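Local coordinates for sulfate adenylyltransferase, adenylylsulfate kinase (Thiobacillus denitrificans, PDB 3CR8), which is a hexameric APS kinase, which phosphorylates adenosine 5'-phosphosulfate with ATP, probably to supply activated sulfate, and has a sulfurylase-like part without ATP sulfurylase activity, at residues T12-I17 / L48-S54; C65-E69 / W80-T85; G109-A113 / A136-P140; L112-S118 / L129-G135. All blocks are in the same frame, centred on the assembly; numbering follows the deposited sequence.

These four contacts, all in the PUA-like part of the chain, illustrate how chemistry follows place in a fold. Contact 4 is the buried one, two strands joined by backbone hydrogen bonds; contact 3 continues from it, sharing Leu112 and Ala113, and passes from a beta bulge to proline and tyrosine at a more exposed margin. Contact 1, partly buried, brings a loop and the end of helix 39-50 against that same sheet, with a probable hydrogen bond between Leu16 O and Gly135 N (2.7 Å). Contact 2, about 13 Å from contact 3 between nearest atoms, has no hydrogen bond across its two segments and rests mainly on apolar packing; its Trp80 packs on Tyr53 and Ser54 of contact 1.

Contact 1: residues T12-I17 / L48-S54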
loop_
_atom_site.group_PDB
_atom_site.type_symbol
_atom_site.label_atom_id
_atom_site.label_comp_id
_atom_site.label_asym_id
_atom_site.label_seq_id
_atom_site.Cartn_x
_atom_site.Cartn_y
_atom_site.Cartn_z
ATOM N N THR A 12 -42.031 -34.411 -18.024
ATOM C CA THR A 12 -42.725 -33.459 -17.166
ATOM C C THR A 12 -42.198 -33.500 -15.739
ATOM O O THR A 12 -41.856 -34.576 -15.231
ATOM C CB THR A 12 -44.250 -33.667 -17.206
ATOM O OG1 THR A 12 -44.735 -33.793 -15.864
ATOM C CG2 THR A 12 -44.621 -34.931 -18.007
ATOM N N LEU A 13 -42.132 -32.327 -15.109
ATOM C CA LEU A 13 -41.449 -32.165 -13.821
ATOM C C LEU A 13 -42.245 -32.665 -12.609
ATOM O O LEU A 13 -43.272 -32.096 -12.253
ATOM C CB LEU A 13 -41.113 -30.691 -13.600
ATOM C CG LEU A 13 -39.762 -30.267 -13.013
ATOM C CD1 LEU A 13 -39.973 -29.106 -12.073
ATOM C CD2 LEU A 13 -38.979 -31.412 -12.318
ATOM N N VAL A 14 -41.765 -33.713 -11.955
ATOM C CA VAL A 14 -42.449 -34.223 -10.772
ATOM C C VAL A 14 -42.535 -33.190 -9.645
ATOM O O VAL A 14 -41.651 -32.351 -9.481
ATOM C CB VAL A 14 -41.776 -35.482 -10.226
ATOM C CG1 VAL A 14 -42.457 -35.905 -8.944
ATOM C CG2 VAL A 14 -41.778 -36.610 -11.279
ATOM N N ASN A 15 -43.625 -33.240 -8.892
ATOM C CA ASN A 15 -43.758 -32.489 -7.641
ATOM C C ASN A 15 -44.649 -33.241 -6.656
ATOM O O ASN A 15 -45.864 -33.274 -6.778
ATOM C CB ASN A 15 -44.287 -31.078 -7.869
ATOM C CG ASN A 15 -44.338 -30.264 -6.592
ATOM O OD1 ASN A 15 -44.346 -30.817 -5.503
ATOM N ND2 ASN A 15 -44.357 -28.945 -6.723
ATOM N N LEU A 16 -44.003 -33.859 -5.686
ATOM C CA LEU A 16 -44.642 -34.721 -4.722
ATOM C C LEU A 16 -45.262 -33.913 -3.574
ATOM O O LEU A 16 -45.609 -34.475 -2.520
ATOM C CB LEU A 16 -43.599 -35.724 -4.176
ATOM C CG LEU A 16 -43.655 -37.112 -4.794
ATOM C CD1 LEU A 16 -43.937 -37.011 -6.267
ATOM C CD2 LEU A 16 -42.385 -37.867 -4.516
ATOM N N ILE A 17 -45.389 -32.605 -3.758
ATOM C CA ILE A 17 -45.946 -31.774 -2.700
ATOM C C ILE A 17 -47.121 -30.929 -3.152
ATOM O O ILE A 17 -46.946 -29.859 -3.737
ATOM C CB ILE A 17 -44.899 -30.880 -2.069
ATOM C CG1 ILE A 17 -43.883 -31.716 -1.310
ATOM C CG2 ILE A 17 -45.534 -29.939 -1.101
ATOM C CD1 ILE A 17 -42.748 -30.903 -0.705
ATOM N N LEU A 48 -36.214 -36.448 -4.357
ATOM C CA LEU A 48 -37.310 -37.146 -5.003
ATOM C C LEU A 48 -38.569 -36.295 -4.918
ATOM O O LEU A 48 -39.274 -36.060 -5.900
ATOM C CB LEU A 48 -37.541 -38.492 -4.349
ATOM C CG LEU A 48 -38.809 -39.159 -4.860
ATOM C CD1 LEU A 48 -38.457 -39.959 -6.104
ATOM C CD2 LEU A 48 -39.400 -40.035 -3.778
ATOM N N MET A 49 -38.812 -35.786 -3.727
ATOM C CA MET A 49 -40.021 -35.028 -3.455
ATOM C C MET A 49 -40.108 -33.840 -4.386
ATOM O O MET A 49 -41.161 -33.261 -4.562
ATOM C CB MET A 49 -40.005 -34.549 -1.999
ATOM C CG MET A 49 -41.341 -34.440 -1.390
ATOM S SD MET A 49 -41.211 -34.894 0.302
ATOM C CE MET A 49 -39.790 -33.948 0.849
ATOM N N THR A 50 -38.989 -33.486 -4.993
ATOM C CA THR A 50 -38.841 -32.145 -5.525
ATOM C C THR A 50 -38.645 -32.119 -7.041
ATOM O O THR A 50 -38.674 -31.066 -7.664
ATOM C CB THR A 50 -37.719 -31.398 -4.771
ATOM O OG1 THR A 50 -38.235 -30.172 -4.252
ATOM C CG2 THR A 50 -36.502 -31.134 -5.653
ATOM N N GLY A 51 -38.460 -33.285 -7.642
ATOM C CA GLY A 51 -38.423 -33.353 -9.089
ATOM C C GLY A 51 -37.036 -33.533 -9.668
ATOM O O GLY A 51 -36.879 -33.655 -10.873
ATOM N N ALA A 52 -36.022 -33.559 -8.821
ATOM C CA ALA A 52 -34.658 -33.748 -9.300
ATOM C C ALA A 52 -34.508 -35.105 -10.001
ATOM O O ALA A 52 -33.571 -35.312 -10.770
ATOM C CB ALA A 52 -33.659 -33.618 -8.137
ATOM N N TYR A 53 -35.442 -36.016 -9.721
ATOM C CA TYR A 53 -35.393 -37.382 -10.235
ATOM C C TYR A 53 -36.591 -37.718 -11.103
ATOM O O TYR A 53 -36.875 -38.892 -11.298
ATOM C CB TYR A 53 -35.365 -38.411 -9.110
ATOM C CG TYR A 53 -34.160 -38.380 -8.207
ATOM C CD1 TYR A 53 -32.915 -38.081 -8.700
ATOM C CD2 TYR A 53 -34.266 -38.686 -6.851
ATOM C CE1 TYR A 53 -31.814 -38.069 -7.860
ATOM C CE2 TYR A 53 -33.171 -38.667 -6.019
ATOM C CZ TYR A 53 -31.962 -38.360 -6.525
ATOM O OH TYR A 53 -30.868 -38.358 -5.721
ATOM N N SER A 54 -37.308 -36.701 -11.578
ATOM C CA SER A 54 -38.391 -36.900 -12.525
ATOM C C SER A 54 -37.872 -37.828 -13.576
ATOM O O SER A 54 -36.780 -37.628 -14.059
ATOM C CB SER A 54 -38.755 -35.578 -13.170
ATOM O OG SER A 54 -38.990 -34.594 -12.181
#
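Ser54 receives the backbone N-H of Val14 on its hydroxyl, and Met49 receives that of Leu16 on its carbonyl, so the loop 12-17 is pinned at two points, one at the end of helix 39-50 and one in the turn that follows. Ser54 OG accepts from Val14 N at 2.9 Å and donates to Gly51 O at 2.7 Å, a two-way use that fixes the hydroxyl's rotation. A chi1 of -52° turns OG beside its own backbone N, and both groups reach Gly51 O from the same face of its carbonyl plane. Val14 CG2 lies against CA and CB of this serine, while Leu13 brings CD2 in beside OG and Gly51 O. Gly51 itself closes the helix in a Schellman motif and opens a type I beta turn to Ser54; its positive phi calls for glycine, and a CB would also run into Val14 O. This capped helix end belongs to the PUA-like domain, and Asn255 of helix 244-256 binds the carbonyls of Ala52 and Ser54. Leu16 N approaches Met49 O (3.1 Å) from above the carbonyl plane. Around that bond Leu16 spreads over two helix residues: its CB meets Met49 CG at 3.8 Å, and its CD2 touches Leu48 CD2, also at 3.8 Å, at a slant. Ile17 extends the apolar strip, laying CG1 3.7 Å from Met49 CG, where the methionine chain bends at both chi2 and chi3. Asn15 starts off away from the helix; with CG trans to its nitrogen (chi1 -176°), OD1 folds forward to accept Ile17 N at 2.7 Å in an Asx turn.

Contact 2: residues C65-E69 / W80-T85; sequences CARVE and WPSPIT
Val68 is the centre of an apolar helix-on-loop contact in the PUA-like domain, where helix 62-71 lies against the loop 80-85 leading into strand 86-88. No hydrogen bond crosses between the two segments. The two methyls of Val68 divide the work: CG1, held trans to the backbone N by a chi1 of 155°, presses on Pro83 CD at 3.4 Å and also meets Pro81 O and Ser82 CA, whereas CG2 approaches Trp80 CD1 obliquely at 4.1 Å. Pro83 is flanked by two more helix residues. Cys65 SG comes within 4.1 Å of Pro83 CB, and the methylene part of Glu69 crosses the proline ring at about a right angle, CG to CG 4.0 Å. The indole of Trp80 is set by its own segment: NE1 donates to Ser82 O (2.6 Å), which lies in the ring plane, and Pro81 CD covers part of one face. Leu248 and Ile251 of helix 244-256 also pack on this ring. An alanine in place of Val68 would probably open a gap between Pro83 and Trp80, leaving the loop without the methyls that pack on it. The indole N-H and the Ser82 carbonyl are paired inside the loop, and with no bond crossing to the helix the fit probably depends on shape rather than on directed bonds.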
loop_
_atom_site.group_PDB
_atom_site.type_symbol
_atom_site.label_atom_id
_atom_site.label_comp_id
_atom_site.label_asym_id
_atom_site.label_seq_id
_atom_site.Cartn_x
_atom_site.Cartn_y
_atom_site.Cartn_z
ATOM N N CYS A 65 -35.198 -52.021 -8.184
ATOM C CA CYS A 65 -33.802 -51.832 -7.853
ATOM C C CYS A 65 -32.931 -52.837 -8.560
ATOM O O CYS A 65 -31.931 -52.469 -9.167
ATOM C CB CYS A 65 -33.576 -51.956 -6.364
ATOM S SG CYS A 65 -34.212 -50.554 -5.522
ATOM N N ALA A 66 -33.302 -54.109 -8.455
ATOM C CA ALA A 66 -32.572 -55.171 -9.136
ATOM C C ALA A 66 -32.594 -54.971 -10.648
ATOM O O ALA A 66 -31.598 -55.226 -11.324
ATOM C CB ALA A 66 -33.130 -56.533 -8.775
ATOM N N ARG A 67 -33.715 -54.502 -11.182
ATOM C CA ARG A 67 -33.844 -54.318 -12.627
ATOM C C ARG A 67 -33.042 -53.133 -13.164
ATOM O O ARG A 67 -32.675 -53.100 -14.337
ATOM C CB ARG A 67 -35.305 -54.140 -13.029
ATOM C CG ARG A 67 -35.470 -53.541 -14.418
ATOM C CD ARG A 67 -36.838 -53.824 -15.018
ATOM N NE ARG A 67 -36.769 -53.897 -16.475
ATOM C CZ ARG A 67 -36.198 -54.902 -17.135
ATOM N NH1 ARG A 67 -35.651 -55.909 -16.458
ATOM N NH2 ARG A 67 -36.165 -54.902 -18.465
ATOM N N VAL A 68 -32.797 -52.147 -12.313
ATOM C CA VAL A 68 -31.897 -51.057 -12.665
ATOM C C VAL A 68 -30.443 -51.578 -12.783
ATOM O O VAL A 68 -29.782 -51.341 -13.800
ATOM C CB VAL A 68 -32.019 -49.879 -11.656
ATOM C CG1 VAL A 68 -30.747 -49.035 -11.609
ATOM C CG2 VAL A 68 -33.194 -49.039 -12.006
ATOM N N GLU A 69 -29.969 -52.314 -11.770
ATOM C CA GLU A 69 -28.592 -52.814 -11.745
ATOM C C GLU A 69 -28.264 -53.719 -12.933
ATOM O O GLU A 69 -27.114 -54.120 -13.140
ATOM C CB GLU A 69 -28.316 -53.534 -10.428
ATOM C CG GLU A 69 -28.915 -52.823 -9.228
ATOM C CD GLU A 69 -27.989 -52.810 -8.018
ATOM O OE1 GLU A 69 -26.805 -52.441 -8.184
ATOM O OE2 GLU A 69 -28.452 -53.148 -6.904
ATOM N N TRP A 80 -32.778 -45.625 -16.859
ATOM C CA TRP A 80 -32.477 -45.072 -15.550
ATOM C C TRP A 80 -31.270 -45.709 -14.901
ATOM O O TRP A 80 -31.307 -46.884 -14.557
ATOM C CB TRP A 80 -33.695 -45.157 -14.610
ATOM C CG TRP A 80 -33.434 -44.453 -13.315
ATOM C CD1 TRP A 80 -32.775 -44.955 -12.232
ATOM C CD2 TRP A 80 -33.770 -43.094 -12.991
ATOM N NE1 TRP A 80 -32.706 -44.010 -11.247
ATOM C CE2 TRP A 80 -33.295 -42.854 -11.686
ATOM C CE3 TRP A 80 -34.423 -42.061 -13.680
ATOM C CZ2 TRP A 80 -33.448 -41.628 -11.051
ATOM C CZ3 TRP A 80 -34.580 -40.851 -13.049
ATOM C CH2 TRP A 80 -34.095 -40.644 -11.741
ATOM N N PRO A 81 -30.216 -44.907 -14.689
ATOM C CA PRO A 81 -28.884 -45.416 -14.313
ATOM C C PRO A 81 -28.817 -46.140 -12.965
ATOM O O PRO A 81 -28.154 -47.181 -12.874
ATOM C CB PRO A 81 -28.027 -44.135 -14.267
ATOM C CG PRO A 81 -29.052 -43.027 -14.029
ATOM C CD PRO A 81 -30.210 -43.442 -14.876
ATOM N N SER A 82 -29.481 -45.608 -11.942
ATOM C CA SER A 82 -29.148 -46.013 -10.577
ATOM C C SER A 82 -30.337 -46.107 -9.587
ATOM O O SER A 82 -31.229 -45.265 -9.589
ATOM C CB SER A 82 -28.041 -45.082 -10.047
ATOM O OG SER A 82 -27.494 -45.556 -8.833
ATOM N N PRO A 83 -30.345 -47.132 -8.728
ATOM C CA PRO A 83 -31.398 -47.338 -7.724
ATOM C C PRO A 83 -31.633 -46.164 -6.767
ATOM O O PRO A 83 -30.729 -45.821 -5.972
ATOM C CB PRO A 83 -30.881 -48.537 -6.919
ATOM C CG PRO A 83 -29.998 -49.222 -7.815
ATOM C CD PRO A 83 -29.308 -48.158 -8.629
ATOM N N ILE A 84 -32.834 -45.579 -6.823
ATOM C CA ILE A 84 -33.249 -44.611 -5.799
ATOM C C ILE A 84 -33.993 -45.329 -4.692
ATOM O O ILE A 84 -35.037 -45.919 -4.920
ATOM C CB ILE A 84 -34.134 -43.493 -6.334
ATOM C CG1 ILE A 84 -33.538 -42.880 -7.605
ATOM C CG2 ILE A 84 -34.299 -42.443 -5.248
ATOM C CD1 ILE A 84 -32.144 -42.299 -7.407
ATOM N N THR A 85 -33.443 -45.293 -3.490
ATOM C CA THR A 85 -34.011 -46.075 -2.417
ATOM C C THR A 85 -33.826 -45.387 -1.060
ATOM O O THR A 85 -32.842 -44.645 -0.856
ATOM C CB THR A 85 -33.430 -47.507 -2.426
ATOM O OG1 THR A 85 -34.238 -48.365 -1.617
ATOM C CG2 THR A 85 -32.019 -47.511 -1.922
#

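Contact 3: residues G109-A113 / A136-P140; sequences GYMLA and AALPP
Leu112, part of a classic beta bulge in strand 111-117, meets Ala136 and Ala137 where strand 126-135 gives way to loop in the PUA-like domain. Leu112 and Ala113 both face Leu104 of strand 101-105, and on the other strand's side the single carbonyl of Leu112 takes two donors: Ala136 N at 2.7 Å and Ala137 N at 3.2 Å, arriving from the same face of its plane. The Leu112 side chain, with CG swung beside its backbone N (chi1 -55°), carries CD2 to Pro139 N at 3.5 Å, and the same leucine packs on Leu45 of helix 39-50. Met111, bent at chi2, instead sets CE against Ala136 CB at 3.4 Å; Leu25 and Ala29 of helix 22-30 touch this methionine too. Farther out, where the contact is more exposed, Tyr110 leans across the departing loop. Its CE2 meets Ala137 CB at 3.6 Å. The same ring slides past Pro140 in the opposite direction, forming a CH-pi contact in which Pro140 CG stands over one face, 4.2 Å from the Tyr110 ring centroid and 28° off the ring normal.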
loop_
_atom_site.group_PDB
_atom_site.type_symbol
_atom_site.label_atom_id
_atom_site.label_comp_id
_atom_site.label_asym_id
_atom_site.label_seq_id
_atom_site.Cartn_x
_atom_site.Cartn_y
_atom_site.Cartn_z
ATOM N N GLY A 109 -38.254 -35.231 14.390
ATOM C CA GLY A 109 -39.667 -35.581 14.358
ATOM C C GLY A 109 -40.563 -34.645 13.566
ATOM O O GLY A 109 -41.792 -34.742 13.646
ATOM N N TYR A 110 -39.954 -33.728 12.813
ATOM C CA TYR A 110 -40.698 -32.858 11.900
ATOM C C TYR A 110 -41.157 -33.668 10.687
ATOM O O TYR A 110 -40.387 -34.361 10.051
ATOM C CB TYR A 110 -39.851 -31.660 11.484
ATOM C CG TYR A 110 -40.530 -30.665 10.561
ATOM C CD1 TYR A 110 -41.348 -29.672 11.054
ATOM C CD2 TYR A 110 -40.320 -30.709 9.193
ATOM C CE1 TYR A 110 -41.959 -28.760 10.202
ATOM C CE2 TYR A 110 -40.923 -29.801 8.332
ATOM C CZ TYR A 110 -41.741 -28.828 8.839
ATOM O OH TYR A 110 -42.338 -27.928 7.973
ATOM N N MET A 111 -42.433 -33.578 10.377
ATOM C CA MET A 111 -43.030 -34.450 9.391
ATOM C C MET A 111 -42.836 -33.916 7.982
ATOM O O MET A 111 -43.062 -32.721 7.729
ATOM C CB MET A 111 -44.514 -34.626 9.721
ATOM C CG MET A 111 -45.450 -34.483 8.564
ATOM S SD MET A 111 -45.693 -36.043 7.778
ATOM C CE MET A 111 -46.788 -35.494 6.472
ATOM N N LEU A 112 -42.441 -34.822 7.074
ATOM C CA LEU A 112 -42.094 -34.495 5.682
ATOM C C LEU A 112 -43.045 -35.075 4.633
ATOM O O LEU A 112 -43.441 -34.409 3.671
ATOM C CB LEU A 112 -40.683 -34.978 5.357
ATOM C CG LEU A 112 -39.547 -34.500 6.246
ATOM C CD1 LEU A 112 -38.290 -35.321 6.033
ATOM C CD2 LEU A 112 -39.294 -33.053 5.980
ATOM N N ALA A 113 -43.392 -36.335 4.804
ATOM C CA ALA A 113 -44.189 -37.007 3.797
ATOM C C ALA A 113 -44.696 -38.317 4.354
ATOM O O ALA A 113 -44.132 -38.829 5.323
ATOM C CB ALA A 113 -43.339 -37.262 2.548
ATOM N N ALA A 136 -45.644 -33.391 2.435
ATOM C CA ALA A 136 -46.257 -32.264 3.138
ATOM C C ALA A 136 -45.310 -31.069 3.192
ATOM O O ALA A 136 -45.675 -29.960 2.815
ATOM C CB ALA A 136 -46.636 -32.681 4.553
ATOM N N ALA A 137 -44.095 -31.326 3.674
ATOM C CA ALA A 137 -43.064 -30.325 3.853
ATOM C C ALA A 137 -41.713 -30.822 3.361
ATOM O O ALA A 137 -41.475 -32.025 3.307
ATOM C CB ALA A 137 -42.953 -29.966 5.306
ATOM N N LEU A 138 -40.828 -29.886 3.008
ATOM C CA LEU A 138 -39.436 -30.208 2.707
ATOM C C LEU A 138 -38.568 -30.090 3.954
ATOM O O LEU A 138 -38.878 -29.341 4.872
ATOM C CB LEU A 138 -38.861 -29.280 1.635
ATOM C CG LEU A 138 -39.709 -28.852 0.447
ATOM C CD1 LEU A 138 -40.857 -27.922 0.900
ATOM C CD2 LEU A 138 -38.807 -28.134 -0.508
ATOM N N PRO A 139 -37.453 -30.822 3.982
ATOM C CA PRO A 139 -36.526 -30.656 5.102
ATOM C C PRO A 139 -36.287 -29.191 5.426
ATOM O O PRO A 139 -36.028 -28.395 4.524
ATOM C CB PRO A 139 -35.246 -31.308 4.582
ATOM C CG PRO A 139 -35.744 -32.373 3.657
ATOM C CD PRO A 139 -36.966 -31.813 3.004
ATOM N N PRO A 140 -36.385 -28.825 6.712
ATOM C CA PRO A 140 -36.173 -27.420 7.065
ATOM C C PRO A 140 -34.740 -26.998 6.762
ATOM O O PRO A 140 -33.799 -27.697 7.117
ATOM C CB PRO A 140 -36.446 -27.390 8.571
ATOM C CG PRO A 140 -37.161 -28.660 8.872
ATOM C CD PRO A 140 -36.614 -29.653 7.903
#

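Contact 4: residues L112-S118 / L129-G135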
loop_
_atom_site.group_PDB
_atom_site.type_symbol
_atom_site.label_atom_id
_atom_site.label_comp_id
_atom_site.label_asym_id
_atom_site.label_seq_id
_atom_site.Cartn_x
_atom_site.Cartn_y
_atom_site.Cartn_z
ATOM N N LEU A 112 -42.441 -34.822 7.074
ATOM C CA LEU A 112 -42.094 -34.495 5.682
ATOM C C LEU A 112 -43.045 -35.075 4.633
ATOM O O LEU A 112 -43.441 -34.409 3.671
ATOM C CB LEU A 112 -40.683 -34.978 5.357
ATOM C CG LEU A 112 -39.547 -34.500 6.246
ATOM C CD1 LEU A 112 -38.290 -35.321 6.033
ATOM C CD2 LEU A 112 -39.294 -33.053 5.980
ATOM N N ALA A 113 -43.392 -36.335 4.804
ATOM C CA ALA A 113 -44.189 -37.007 3.797
ATOM C C ALA A 113 -44.696 -38.317 4.354
ATOM O O ALA A 113 -44.132 -38.829 5.323
ATOM C CB ALA A 113 -43.339 -37.262 2.548
ATOM N N ILE A 114 -45.760 -38.857 3.765
ATOM C CA ILE A 114 -46.096 -40.247 4.053
ATOM C C ILE A 114 -45.708 -41.176 2.878
ATOM O O ILE A 114 -46.026 -40.919 1.696
ATOM C CB ILE A 114 -47.570 -40.468 4.610
ATOM C CG1 ILE A 114 -48.600 -40.480 3.495
ATOM C CG2 ILE A 114 -47.954 -39.419 5.645
ATOM C CD1 ILE A 114 -48.599 -41.756 2.662
ATOM N N LEU A 115 -44.977 -42.230 3.229
ATOM C CA LEU A 115 -44.623 -43.289 2.303
ATOM C C LEU A 115 -45.684 -44.381 2.350
ATOM O O LEU A 115 -46.044 -44.877 3.419
ATOM C CB LEU A 115 -43.268 -43.874 2.693
ATOM C CG LEU A 115 -42.811 -45.125 1.955
ATOM C CD1 LEU A 115 -42.806 -44.876 0.478
ATOM C CD2 LEU A 115 -41.453 -45.581 2.423
ATOM N N THR A 116 -46.196 -44.744 1.188
ATOM C CA THR A 116 -47.137 -45.838 1.091
ATOM C C THR A 116 -46.331 -47.092 0.700
ATOM O O THR A 116 -45.907 -47.219 -0.447
ATOM C CB THR A 116 -48.260 -45.491 0.057
ATOM O OG1 THR A 116 -48.673 -44.121 0.221
ATOM C CG2 THR A 116 -49.470 -46.388 0.209
ATOM N N LEU A 117 -46.099 -48.001 1.649
ATOM C CA LEU A 117 -45.184 -49.126 1.436
ATOM C C LEU A 117 -45.498 -50.085 0.262
ATOM O O LEU A 117 -46.539 -50.738 0.248
ATOM C CB LEU A 117 -45.030 -49.918 2.731
ATOM C CG LEU A 117 -44.278 -49.166 3.822
ATOM C CD1 LEU A 117 -43.972 -50.009 5.059
ATOM C CD2 LEU A 117 -43.011 -48.622 3.243
ATOM N N SER A 118 -44.588 -50.158 -0.716
ATOM C CA SER A 118 -44.604 -51.166 -1.795
ATOM C C SER A 118 -43.879 -52.441 -1.382
ATOM O O SER A 118 -44.359 -53.543 -1.635
ATOM C CB SER A 118 -43.860 -50.672 -3.027
ATOM O OG SER A 118 -44.613 -49.780 -3.807
ATOM N N LEU A 129 -36.780 -49.365 1.971
ATOM C CA LEU A 129 -38.211 -49.130 1.895
ATOM C C LEU A 129 -38.579 -48.671 0.491
ATOM O O LEU A 129 -37.742 -48.137 -0.239
ATOM C CB LEU A 129 -38.646 -48.091 2.920
ATOM C CG LEU A 129 -38.153 -48.298 4.340
ATOM C CD1 LEU A 129 -38.550 -47.113 5.221
ATOM C CD2 LEU A 129 -38.725 -49.604 4.850
ATOM N N ALA A 130 -39.841 -48.882 0.129
ATOM C CA ALA A 130 -40.313 -48.660 -1.220
ATOM C C ALA A 130 -41.752 -48.185 -1.197
ATOM O O ALA A 130 -42.493 -48.484 -0.275
ATOM C CB ALA A 130 -40.208 -49.938 -2.024
ATOM N N GLY A 131 -42.151 -47.448 -2.226
ATOM C CA GLY A 131 -43.527 -47.034 -2.364
ATOM C C GLY A 131 -43.657 -45.609 -2.860
ATOM O O GLY A 131 -42.690 -44.838 -2.830
ATOM N N GLU A 132 -44.863 -45.266 -3.312
ATOM C CA GLU A 132 -45.201 -43.908 -3.688
ATOM C C GLU A 132 -45.076 -42.970 -2.502
ATOM O O GLU A 132 -45.242 -43.368 -1.351
ATOM C CB GLU A 132 -46.609 -43.865 -4.232
ATOM C CG GLU A 132 -46.774 -44.672 -5.490
ATOM C CD GLU A 132 -45.898 -44.176 -6.591
ATOM O OE1 GLU A 132 -45.838 -42.954 -6.799
ATOM O OE2 GLU A 132 -45.253 -45.005 -7.255
ATOM N N VAL A 133 -44.764 -41.717 -2.778
ATOM C CA VAL A 133 -44.530 -40.761 -1.709
ATOM C C VAL A 133 -45.502 -39.603 -1.849
ATOM O O VAL A 133 -45.757 -39.157 -2.958
ATOM C CB VAL A 133 -43.073 -40.237 -1.731
ATOM C CG1 VAL A 133 -42.890 -39.124 -0.719
ATOM C CG2 VAL A 133 -42.114 -41.365 -1.456
ATOM N N GLU A 134 -46.072 -39.150 -0.731
ATOM C CA GLU A 134 -46.898 -37.939 -0.725
ATOM C C GLU A 134 -46.293 -36.983 0.271
ATOM O O GLU A 134 -46.248 -37.279 1.468
ATOM C CB GLU A 134 -48.360 -38.220 -0.338
ATOM C CG GLU A 134 -49.183 -38.980 -1.367
ATOM C CD GLU A 134 -50.432 -39.639 -0.769
ATOM O OE1 GLU A 134 -50.339 -40.271 0.304
ATOM O OE2 GLU A 134 -51.513 -39.550 -1.380
ATOM N N GLY A 135 -45.843 -35.835 -0.228
ATOM C CA GLY A 135 -45.157 -34.862 0.601
ATOM C C GLY A 135 -45.969 -33.722 1.192
ATOM O O GLY A 135 -46.852 -33.148 0.546
#
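With CG opposite its backbone N, chi1 172°, Leu115 turns its two methyls over strand 129-135: CD2 meets Leu129 CB at 3.8 Å, and CD1 lies by the carbonyls of Gly131 and Glu132 and 4.1 Å from Val133 CG2. Ile114 adopts the rarer chi1 of 81°, which puts CG1 between its backbone N and carbonyl carbon and lays it side by side with Glu134. The carboxylate beyond is held by salt bridges from OE1 to Arg101 and from OE2 to Lys21. Reciprocal bonds join these two backbones, Ile114 N to Glu134 O at 2.8 Å and Glu134 N to Ile114 O at 3.0 Å; farther along, Thr116 N meets Glu132 O at 3.0 Å, nearly straight. Were a glycine here instead of Leu115, Leu129 and Val133 would be likely to lose the apolar link that CD2 and CD1 provide between them on this buried face. Ala113, Leu115 and Val133 share that face, where Met49, Leu45 and Leu48 of helix 39-50 reach Ala113 and Val133. At the far end Ser118 N binds Ala130 O at 2.7 Å as the chain turns its corner. Strands running 155° apart in direction, one of them also pairing with strand 119-123, form an antiparallel part of the mixed sheet in this PUA-like domain.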